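Local coordinates for calreticulin, putative (Trypanosoma cruzi, PDB 5HCF), which probably acts as a chaperone of the calreticulin family, with a legume lectin fold that binds carbohydrate and peptide, at residues I62-K66 / K67-V71; H151-A154 / D155-E159; G170-E173 / E174-L178. All blocks are in the same frame, centred on the assembly; numbering follows the deposited sequence. Where two conformers were deposited one is given.

Contact 1: residues I62-K66 / K67-V71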
ATOM      1  N   ILE A  62      -3.841  14.037   7.763  1.00 46.90           N
ATOM      2  CA  ILE A  62      -2.995  13.206   8.612  1.00 46.18           C
ATOM      3  C   ILE A  62      -1.546  13.680   8.638  1.00 46.33           C
ATOM      4  O   ILE A  62      -0.916  13.851   7.596  1.00 45.44           O
ATOM      5  CB  ILE A  62      -3.030  11.727   8.153  1.00 44.91           C
ATOM      6  CG1 ILE A  62      -4.448  11.167   8.281  1.00 46.08           C
ATOM      7  CG2 ILE A  62      -2.055  10.886   8.956  1.00 44.09           C
ATOM      8  CD1 ILE A  62      -4.629   9.811   7.631  1.00 44.61           C
ATOM      9  N   ASN A  63      -1.024  13.902   9.839  0.56 48.21           N
ATOM     10  CA  ASN A  63       0.377  14.261  10.004  0.56 48.26           C
ATOM     11  C   ASN A  63       1.094  13.250  10.888  0.56 47.94           C
ATOM     12  O   ASN A  63       0.459  12.409  11.523  0.56 48.37           O
ATOM     13  CB  ASN A  63       0.510  15.666  10.593  0.56 50.68           C
ATOM     14  CG  ASN A  63       1.638  16.460   9.959  0.56 50.33           C
ATOM     15  OD1 ASN A  63       2.770  15.984   9.856  0.56 48.20           O
ATOM     16  ND2 ASN A  63       1.334  17.682   9.533  0.56 51.55           N
ATOM     17  N   ASN A  64       2.418  13.340  10.929  1.00 47.42           N
ATOM     18  CA  ASN A  64       3.215  12.447  11.760  1.00 46.77           C
ATOM     19  C   ASN A  64       4.441  13.143  12.354  1.00 50.45           C
ATOM     20  O   ASN A  64       5.531  12.581  12.371  1.00 50.58           O
ATOM     21  CB  ASN A  64       3.643  11.209  10.964  1.00 41.76           C
ATOM     22  CG  ASN A  64       4.460  11.557   9.737  1.00 40.25           C
ATOM     23  OD1 ASN A  64       4.242  12.594   9.107  1.00 42.16           O
ATOM     24  ND2 ASN A  64       5.418  10.699   9.397  1.00 37.03           N
ATOM     25  N   GLU A  65       4.261  14.364  12.847  1.00 53.59           N
ATOM     26  CA  GLU A  65       5.367  15.087  13.468  1.00 54.24           C
ATOM     27  C   GLU A  65       5.763  14.432  14.791  1.00 54.09           C
ATOM     28  O   GLU A  65       4.946  14.339  15.710  1.00 54.37           O
ATOM     29  CB  GLU A  65       4.999  16.551  13.701  1.00 57.13           C
ATOM     30  CG  GLU A  65       6.206  17.439  13.911  1.00 58.75           C
ATOM     31  CD  GLU A  65       5.831  18.881  14.137  1.00 63.21           C
ATOM     32  OE1 GLU A  65       6.590  19.584  14.840  1.00 67.44           O
ATOM     33  OE2 GLU A  65       4.784  19.314  13.610  1.00 62.91           O
ATOM     34  N   LYS A  66       7.011  13.969  14.871  1.00 54.03           N
ATOM     35  CA  LYS A  66       7.532  13.325  16.078  1.00 55.90           C
ATOM     36  C   LYS A  66       6.640  12.192  16.575  1.00 56.09           C
ATOM     37  O   LYS A  66       6.539  11.941  17.775  1.00 57.81           O
ATOM     38  CB  LYS A  66       7.791  14.352  17.179  1.00 59.16           C
ATOM     39  CG  LYS A  66       9.004  15.250  16.918  1.00 61.85           C
ATOM     40  CD  LYS A  66       9.287  16.133  18.142  1.00 67.35           C
ATOM     41  CE  LYS A  66      10.569  16.939  17.936  1.00 69.11           C
ATOM     42  NZ  LYS A  66      11.769  16.010  17.947  1.00 68.38           N
ATOM     43  N   LYS A  67       6.001  11.512  15.627  1.00 53.47           N
ATOM     44  CA  LYS A  67       5.018  10.478  15.921  1.00 52.45           C
ATOM     45  C   LYS A  67       5.108   9.387  14.859  1.00 47.65           C
ATOM     46  O   LYS A  67       5.614   9.615  13.757  1.00 45.58           O
ATOM     47  CB  LYS A  67       3.601  11.051  15.971  1.00 55.14           C
ATOM     48  CG  LYS A  67       3.378  12.052  17.083  1.00 62.39           C
ATOM     49  CD  LYS A  67       2.044  12.761  16.920  1.00 67.46           C
ATOM     50  CE  LYS A  67       0.881  11.788  17.063  1.00 70.18           C
ATOM     51  NZ  LYS A  67       0.861  11.154  18.413  1.00 74.08           N
ATOM     52  N   SER A  68       4.662   8.187  15.211  1.00 46.68           N
ATOM     53  CA  SER A  68       4.653   7.079  14.266  1.00 44.50           C
ATOM     54  C   SER A  68       3.542   7.231  13.234  1.00 44.81           C
ATOM     55  O   SER A  68       2.540   7.918  13.463  1.00 46.09           O
ATOM     56  CB  SER A  68       4.502   5.744  15.000  1.00 43.38           C
ATOM     57  OG  SER A  68       5.734   5.337  15.580  1.00 44.94           O
ATOM     58  N   LEU A  69       3.731   6.577  12.096  1.00 41.76           N
ATOM     59  CA  LEU A  69       2.687   6.479  11.096  1.00 40.84           C
ATOM     60  C   LEU A  69       2.654   5.051  10.587  1.00 41.35           C
ATOM     61  O   LEU A  69       3.664   4.528  10.122  1.00 43.01           O
ATOM     62  CB  LEU A  69       2.917   7.467   9.948  1.00 38.58           C
ATOM     63  CG  LEU A  69       1.837   7.466   8.860  1.00 36.80           C
ATOM     64  CD1 LEU A  69       0.538   8.025   9.408  1.00 37.80           C
ATOM     65  CD2 LEU A  69       2.281   8.256   7.645  1.00 33.58           C
ATOM     66  N   VAL A  70       1.493   4.416  10.704  1.00 41.75           N
ATOM     67  CA  VAL A  70       1.334   3.031  10.282  1.00 39.73           C
ATOM     68  C   VAL A  70       0.261   2.917   9.207  1.00 39.40           C
ATOM     69  O   VAL A  70      -0.867   3.394   9.387  1.00 40.50           O
ATOM     70  CB  VAL A  70       0.967   2.116  11.466  1.00 39.47           C
ATOM     71  CG1 VAL A  70       0.949   0.656  11.028  1.00 37.24           C
ATOM     72  CG2 VAL A  70       1.946   2.315  12.614  1.00 39.28           C
ATOM     73  N   VAL A  71       0.619   2.270   8.099  1.00 36.98           N
ATOM     74  CA  VAL A  71      -0.296   2.041   6.984  1.00 36.29           C
ATOM     75  C   VAL A  71      -0.494   0.549   6.767  1.00 35.81           C
ATOM     76  O   VAL A  71       0.468  -0.214   6.724  1.00 33.51           O
ATOM     77  CB  VAL A  71       0.222   2.669   5.668  1.00 35.99           C
ATOM     78  CG1 VAL A  71      -0.917   2.838   4.669  1.00 34.91           C
ATOM     79  CG2 VAL A  71       0.894   3.998   5.939  1.00 36.98           C
TER
HETATM   80  O   HOH W   1       6.231   8.819  11.395  1.00 32.88           O

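Contact 2: residues H151-A154 / D155-E159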
ATOM      1  N   HIS A 151       5.274   0.491   9.039  1.00 36.07           N
ATOM      2  CA  HIS A 151       5.500   1.374  10.169  1.00 35.43           C
ATOM      3  C   HIS A 151       6.641   2.326   9.860  1.00 37.60           C
ATOM      4  O   HIS A 151       7.781   1.894   9.677  1.00 36.86           O
ATOM      5  CB  HIS A 151       5.808   0.575  11.435  1.00 36.02           C
ATOM      6  CG  HIS A 151       6.068   1.428  12.638  1.00 36.52           C
ATOM      7  ND1 HIS A 151       6.784   0.976  13.733  1.00 37.36           N
ATOM      8  CD2 HIS A 151       5.722   2.705  12.924  1.00 34.98           C
ATOM      9  CE1 HIS A 151       6.858   1.934  14.634  1.00 36.72           C
ATOM     10  NE2 HIS A 151       6.220   2.996  14.171  1.00 36.68           N
ATOM     11  N   ILE A 152       6.317   3.615   9.770  1.00 39.46           N
ATOM     12  CA  ILE A 152       7.324   4.669   9.691  1.00 37.98           C
ATOM     13  C   ILE A 152       7.445   5.344  11.052  1.00 37.80           C
ATOM     14  O   ILE A 152       6.540   6.063  11.477  1.00 39.15           O
ATOM     15  CB  ILE A 152       6.980   5.724   8.625  1.00 36.87           C
ATOM     16  CG1 ILE A 152       6.722   5.052   7.280  1.00 36.47           C
ATOM     17  CG2 ILE A 152       8.099   6.746   8.496  1.00 35.04           C
ATOM     18  CD1 ILE A 152       7.974   4.550   6.617  1.00 36.19           C
ATOM     19  N   ALA A 153       8.565   5.109  11.731  1.00 35.95           N
ATOM     20  CA  ALA A 153       8.769   5.605  13.090  1.00 34.32           C
ATOM     21  C   ALA A 153       9.458   6.974  13.101  1.00 34.98           C
ATOM     22  O   ALA A 153      10.094   7.372  12.121  1.00 33.52           O
ATOM     23  CB  ALA A 153       9.571   4.599  13.897  1.00 33.04           C
ATOM     24  N   ALA A 154       9.326   7.690  14.215  1.00 36.60           N
ATOM     25  CA  ALA A 154       9.832   9.058  14.324  1.00 35.56           C
ATOM     26  C   ALA A 154      11.342   9.107  14.508  1.00 37.02           C
ATOM     27  O   ALA A 154      11.939  10.187  14.496  1.00 36.32           O
ATOM     28  CB  ALA A 154       9.149   9.781  15.470  1.00 34.13           C
ATOM     29  N   ASP A 155      11.959   7.946  14.702  1.00 37.89           N
ATOM     30  CA  ASP A 155      13.415   7.873  14.776  1.00 37.28           C
ATOM     31  C   ASP A 155      14.007   7.517  13.412  1.00 35.07           C
ATOM     32  O   ASP A 155      15.142   7.058  13.314  1.00 34.81           O
ATOM     33  CB  ASP A 155      13.857   6.864  15.835  1.00 39.03           C
ATOM     34  CG  ASP A 155      13.410   5.451  15.525  1.00 41.48           C
ATOM     35  OD1 ASP A 155      12.574   5.256  14.619  1.00 37.91           O
ATOM     36  OD2 ASP A 155      13.908   4.526  16.198  1.00 47.41           O
ATOM     37  N   ASN A 156      13.211   7.718  12.368  1.00 35.24           N
ATOM     38  CA  ASN A 156      13.613   7.410  10.998  1.00 36.81           C
ATOM     39  C   ASN A 156      13.897   5.926  10.735  1.00 38.30           C
ATOM     40  O   ASN A 156      14.541   5.584   9.743  1.00 39.87           O
ATOM     41  CB  ASN A 156      14.841   8.239  10.615  1.00 36.85           C
ATOM     42  CG  ASN A 156      14.540   9.720  10.547  1.00 38.45           C
ATOM     43  OD1 ASN A 156      13.472  10.130  10.091  1.00 36.66           O
ATOM     44  ND2 ASN A 156      15.484  10.532  10.996  1.00 42.75           N
ATOM     45  N   SER A 157      13.430   5.050  11.620  1.00 37.35           N
ATOM     46  CA  SER A 157      13.424   3.617  11.326  1.00 36.64           C
ATOM     47  C   SER A 157      12.095   3.234  10.675  1.00 37.68           C
ATOM     48  O   SER A 157      11.173   4.049  10.599  1.00 36.59           O
ATOM     49  CB  SER A 157      13.656   2.779  12.589  1.00 37.39           C
ATOM     50  OG  SER A 157      12.719   3.076  13.607  1.00 37.98           O
ATOM     51  N   TYR A 158      12.014   2.008  10.170  1.00 38.20           N
ATOM     52  CA  TYR A 158      10.782   1.507   9.572  1.00 36.82           C
ATOM     53  C   TYR A 158      10.670  -0.006   9.732  1.00 38.54           C
ATOM     54  O   TYR A 158      11.652  -0.691  10.030  1.00 39.13           O
ATOM     55  CB  TYR A 158      10.707   1.872   8.093  1.00 35.80           C
ATOM     56  CG  TYR A 158      11.573   0.999   7.216  1.00 36.83           C
ATOM     57  CD1 TYR A 158      12.942   1.217   7.123  1.00 37.66           C
ATOM     58  CD2 TYR A 158      11.026  -0.054   6.492  1.00 34.48           C
ATOM     59  CE1 TYR A 158      13.741   0.419   6.322  1.00 36.50           C
ATOM     60  CE2 TYR A 158      11.816  -0.856   5.694  1.00 33.51           C
ATOM     61  CZ  TYR A 158      13.172  -0.615   5.612  1.00 34.65           C
ATOM     62  OH  TYR A 158      13.965  -1.413   4.818  1.00 35.73           O
ATOM     63  N   GLU A 159       9.466  -0.527   9.540  1.00 37.74           N
ATOM     64  CA  GLU A 159       9.272  -1.961   9.551  1.00 37.41           C
ATOM     65  C   GLU A 159       8.114  -2.347   8.640  1.00 36.72           C
ATOM     66  O   GLU A 159       7.041  -1.745   8.693  1.00 34.78           O
ATOM     67  CB  GLU A 159       9.033  -2.456  10.978  1.00 40.32           C
ATOM     68  CG  GLU A 159       9.096  -3.972  11.132  1.00 42.37           C
ATOM     69  CD  GLU A 159       9.230  -4.401  12.576  1.00 44.10           C
ATOM     70  OE1 GLU A 159       9.132  -3.527  13.466  1.00 45.64           O
ATOM     71  OE2 GLU A 159       9.441  -5.607  12.823  1.00 44.24           O
TER

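Contact 3: residues G170-E173 / E174-L178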
ATOM      1  N   GLY A 170      14.632  -1.774   9.152  1.00 41.45           N
ATOM      2  CA  GLY A 170      15.864  -1.020   9.004  1.00 40.63           C
ATOM      3  C   GLY A 170      15.734   0.486   9.115  1.00 40.71           C
ATOM      4  O   GLY A 170      14.813   0.998   9.749  1.00 42.05           O
ATOM      5  N   GLN A 171      16.665   1.199   8.489  1.00 40.02           N
ATOM      6  CA  GLN A 171      16.713   2.652   8.586  1.00 38.92           C
ATOM      7  C   GLN A 171      16.382   3.288   7.240  1.00 37.90           C
ATOM      8  O   GLN A 171      16.888   2.846   6.206  1.00 38.51           O
ATOM      9  CB  GLN A 171      18.102   3.110   9.048  1.00 39.82           C
ATOM     10  CG  GLN A 171      18.647   2.411  10.296  1.00 43.64           C
ATOM     11  CD  GLN A 171      17.649   2.315  11.433  1.00 47.30           C
ATOM     12  OE1 GLN A 171      17.061   3.312  11.848  1.00 49.83           O
ATOM     13  NE2 GLN A 171      17.467   1.107  11.957  1.00 48.10           N
ATOM     14  N   LEU A 172      15.548   4.327   7.251  1.00 37.72           N
ATOM     15  CA  LEU A 172      15.165   5.025   6.020  1.00 37.42           C
ATOM     16  C   LEU A 172      16.373   5.533   5.247  1.00 37.91           C
ATOM     17  O   LEU A 172      16.440   5.414   4.025  1.00 38.76           O
ATOM     18  CB  LEU A 172      14.244   6.204   6.330  1.00 36.62           C
ATOM     19  CG  LEU A 172      12.831   5.897   6.812  1.00 37.90           C
ATOM     20  CD1 LEU A 172      12.147   7.186   7.232  1.00 39.47           C
ATOM     21  CD2 LEU A 172      12.039   5.206   5.715  1.00 36.11           C
ATOM     22  N   GLU A 173      17.329   6.092   5.978  1.00 38.30           N
ATOM     23  CA  GLU A 173      18.527   6.673   5.388  1.00 39.47           C
ATOM     24  C   GLU A 173      19.385   5.626   4.678  1.00 38.55           C
ATOM     25  O   GLU A 173      20.059   5.926   3.690  1.00 37.53           O
ATOM     26  CB  GLU A 173      19.342   7.382   6.474  1.00 41.03           C
ATOM     27  CG  GLU A 173      20.530   8.164   5.963  1.00 43.58           C
ATOM     28  CD  GLU A 173      21.285   8.852   7.082  1.00 47.79           C
ATOM     29  OE1 GLU A 173      22.517   9.023   6.955  1.00 49.72           O
ATOM     30  OE2 GLU A 173      20.646   9.214   8.093  1.00 49.17           O
ATOM     31  N   GLU A 174      19.356   4.399   5.189  1.00 38.38           N
ATOM     32  CA  GLU A 174      20.191   3.325   4.667  1.00 40.03           C
ATOM     33  C   GLU A 174      19.514   2.495   3.564  1.00 41.86           C
ATOM     34  O   GLU A 174      20.175   2.044   2.630  1.00 44.75           O
ATOM     35  CB  GLU A 174      20.630   2.419   5.822  1.00 41.98           C
ATOM     36  CG  GLU A 174      21.456   3.144   6.900  1.00 42.72           C
ATOM     37  CD  GLU A 174      21.832   2.249   8.076  1.00 44.43           C
ATOM     38  OE1 GLU A 174      21.160   1.219   8.292  1.00 48.95           O
ATOM     39  OE2 GLU A 174      22.800   2.571   8.790  1.00 42.71           O
ATOM     40  N   ASP A 175      18.202   2.297   3.661  1.00 40.05           N
ATOM     41  CA  ASP A 175      17.500   1.430   2.706  1.00 38.46           C
ATOM     42  C   ASP A 175      16.811   2.184   1.564  1.00 37.95           C
ATOM     43  O   ASP A 175      16.159   1.567   0.718  1.00 38.80           O
ATOM     44  CB  ASP A 175      16.469   0.566   3.434  1.00 36.38           C
ATOM     45  CG  ASP A 175      17.092  -0.301   4.504  1.00 36.16           C
ATOM     46  OD1 ASP A 175      18.331  -0.422   4.525  1.00 36.16           O
ATOM     47  OD2 ASP A 175      16.345  -0.862   5.328  1.00 38.87           O
ATOM     48  N   TRP A 176      16.936   3.512   1.562  1.00 33.94           N
ATOM     49  CA  TRP A 176      16.562   4.340   0.416  1.00 30.62           C
ATOM     50  C   TRP A 176      17.737   5.244   0.064  1.00 31.83           C
ATOM     51  O   TRP A 176      18.637   5.429   0.877  1.00 34.28           O
ATOM     52  CB  TRP A 176      15.330   5.200   0.716  1.00 28.35           C
ATOM     53  CG  TRP A 176      14.019   4.489   0.675  1.00 25.27           C
ATOM     54  CD1 TRP A 176      13.114   4.506  -0.344  1.00 25.25           C
ATOM     55  CD2 TRP A 176      13.444   3.680   1.709  1.00 24.91           C
ATOM     56  NE1 TRP A 176      12.017   3.747  -0.017  1.00 24.79           N
ATOM     57  CE2 TRP A 176      12.196   3.228   1.239  1.00 25.99           C
ATOM     58  CE3 TRP A 176      13.866   3.286   2.981  1.00 26.07           C
ATOM     59  CZ2 TRP A 176      11.366   2.405   1.996  1.00 26.77           C
ATOM     60  CZ3 TRP A 176      13.037   2.467   3.733  1.00 26.39           C
ATOM     61  CH2 TRP A 176      11.804   2.036   3.237  1.00 25.86           C
ATOM     62  N   SER A 177      17.720   5.821  -1.134  1.00 32.12           N
ATOM     63  CA  SER A 177      18.690   6.857  -1.490  1.00 33.22           C
ATOM     64  C   SER A 177      18.066   8.231  -1.278  1.00 33.05           C
ATOM     65  O   SER A 177      17.558   8.848  -2.215  1.00 31.60           O
ATOM     66  CB  SER A 177      19.169   6.709  -2.935  1.00 34.10           C
ATOM     67  OG  SER A 177      19.728   5.427  -3.155  1.00 37.10           O
ATOM     68  N   LEU A 178      18.096   8.695  -0.033  1.00 34.20           N
ATOM     69  CA  LEU A 178      17.473   9.959   0.332  1.00 33.42           C
ATOM     70  C   LEU A 178      18.493  11.068   0.484  1.00 34.64           C
ATOM     71  O   LEU A 178      18.289  12.175  -0.012  1.00 37.52           O
ATOM     72  CB  LEU A 178      16.675   9.811   1.628  1.00 30.70           C
ATOM     73  CG  LEU A 178      15.608   8.720   1.610  1.00 29.85           C
ATOM     74  CD1 LEU A 178      14.912   8.588   2.962  1.00 28.66           C
ATOM     75  CD2 LEU A 178      14.604   9.008   0.500  1.00 28.52           C
TER

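Contact 1: residues I62-K66 / K67-V71
Residues I62 and N64 meet L69 in a local contact folded round a type II beta turn, N64 to K67, in the loop between strand 50-62 and strand 69-76. The two strands belong to different sheets of the lectin-like sandwich, and this loop carries the chain from one to the other. E65 and K66 form the middle of the turn, with K66 in the left-handed region at a phi of 52°, and the closing bond, from K67 N to N64 O, is a weak one of 3.5 Å. Apart from this backbone bond, side chains carry the contact. The methyl CG2 of I62 reaches L69 CD1 at 3.9 Å, the two side chains crossing at about a right angle. N64 also crosses L69 near a right angle and lays its CB against L69 CB, again at 3.9 Å. With chi1 at 59°, CG of N64 sits between its own backbone N and carbonyl carbon. This sends the amide past L69, where ND2 donates to a water at 2.9 Å; that water in turn donates to K67 O at 2.6 Å, bridging the turn. The same amide is gripped from the loop of H202 and V204, since OD1 accepts from V204 N and ND2 donates to H202 O. On the exposed side, K67 runs its CG past E65 O at 3.1 Å before its bent chain leads away, where NZ makes a long, weak ion pair with D231. The chemistry is therefore divided: I62 and L69 share an apolar contact that I229 of strand 223-230 extends, whereas the buried amide of N64 has partners for both of its polar atoms, which fixes its rotation and ties a turn with a weak closing bond to that loop.

Contact 2: residues H151-A154 / D155-E159
I152 and Y158 stand on one face of a beta hairpin and H151 and E159 on the other, two neighbouring cross-strand pairs with quite different contacts. In the non-hydrogen-bonded pair, I152 and Y158 approach at a slant, and only the near part of the tyrosine is touched: CD1 of I152 comes to Y158 CB at 4.1 Å. With chi1 at 77°, the ring of Y158 swings on from there, away from the isoleucine. The CA of the same tyrosine makes a CA-H...O contact of 3.0 Å with H151 O. H151 and E159 form the hydrogen-bonded pair, the nearly straight bond from H151 N to E159 O measuring 2.9 Å. Their CB atoms stand side by side at 4.4 Å, but the imidazole leads away, and its NE2 bonds to S68 OG. At the tip, A153 to N156 is a type I turn with a G1 bulge: A153 O accepts from N156 N, from above the carbonyl plane, and A153 N donates to S157 O at 3.0 Å. The positive phi of N156 (63°) is the mark of such a bulge. D155 folds back over this end, and its OD1 accepts from S157 N at 3.1 Å in an Asx turn, the donor lying 58° out of the carboxylate plane. The methyl of A153 lies against both side chains, its CB 3.2 Å from D155 OD1 and close to S157 OG as well. Backbone hydrogen bonds set the hairpin in the larger sheet between strand 69-76, where I152 pairs with L69, and strand 165-171, where Y158 pairs with G170. Beyond the strands, the tyrosine ring meets W133 and W176, and N156 fastens the tip to the loop at H202.

Contact 3: residues G170-E173 / E174-L178
Chi1 near -70° in L172 and -77° in W176 sets CG of each beside its own backbone N, and the two side chains then cross aslant across a single helical turn, from its first residue to the one just after it. The branch methyl CD2 of L172 lies over the face of the six-membered ring, above W176 CZ3 and 3.5 Å from it. The carbonyl of L172 does two things here: its oxygen lies at the ring edge, near the ring plane, 3.5 Å from W176 CE3, and it accepts the backbone bond from W176 N at 3.2 Å. L178 also packs on this leucine, its CD1 3.7 Å from L172 O and close to L172 CB. Q171 occupies the N-cap position of helix 172-175. Q171 O accepts from D175 N at 2.9 Å, with the donor nearly in line with the C=O bond, and takes a weaker bond from E174 N. Outside the turn, Q171 and E174 lie side by side and point the same way; the carboxylate oxygen OE1 of E174 rests on Q171 CG at 3.4 Å, and the amide and carboxylate planes are turned 88° apart, a van der Waals contact of carboxylate oxygen with methylene, not a hydrogen bond. D175 turns its carboxylate back toward the strand, OD2 3.7 Å from G170 CA. NE1 of W176 bonds to I122 O, E173 forms a salt bridge with R182, and the indole is also stacked on W133. Chemically, then, the single carbonyl of Q171 takes up two backbone N-H groups where the helix starts, while OD2 of the buried D175 is hydrogen-bonded to Y158 OH, which would probably stabilise its negative charge.

From the N terminus, contact 1 comes first, reversing the chain between strand 50-62 of the seven-stranded sheet and strand 69-76 of the eight-stranded one. Contact 2 closes the hairpin of strands 145-152 and 157-162, and contact 3 turns the chain out of strand 165-171 into a single helical turn. The three lie in series; none nests within or crosses another. They meet directly: CB of A154 packs on the backbone of K66 and K67 between contacts 1 and 2, and N156 O bonds with L172 N, from hairpin turn to helix start, between contacts 2 and 3. Contacts 1 and 3 do not touch, their centres about 18 Å apart, so the hairpin is the link between them.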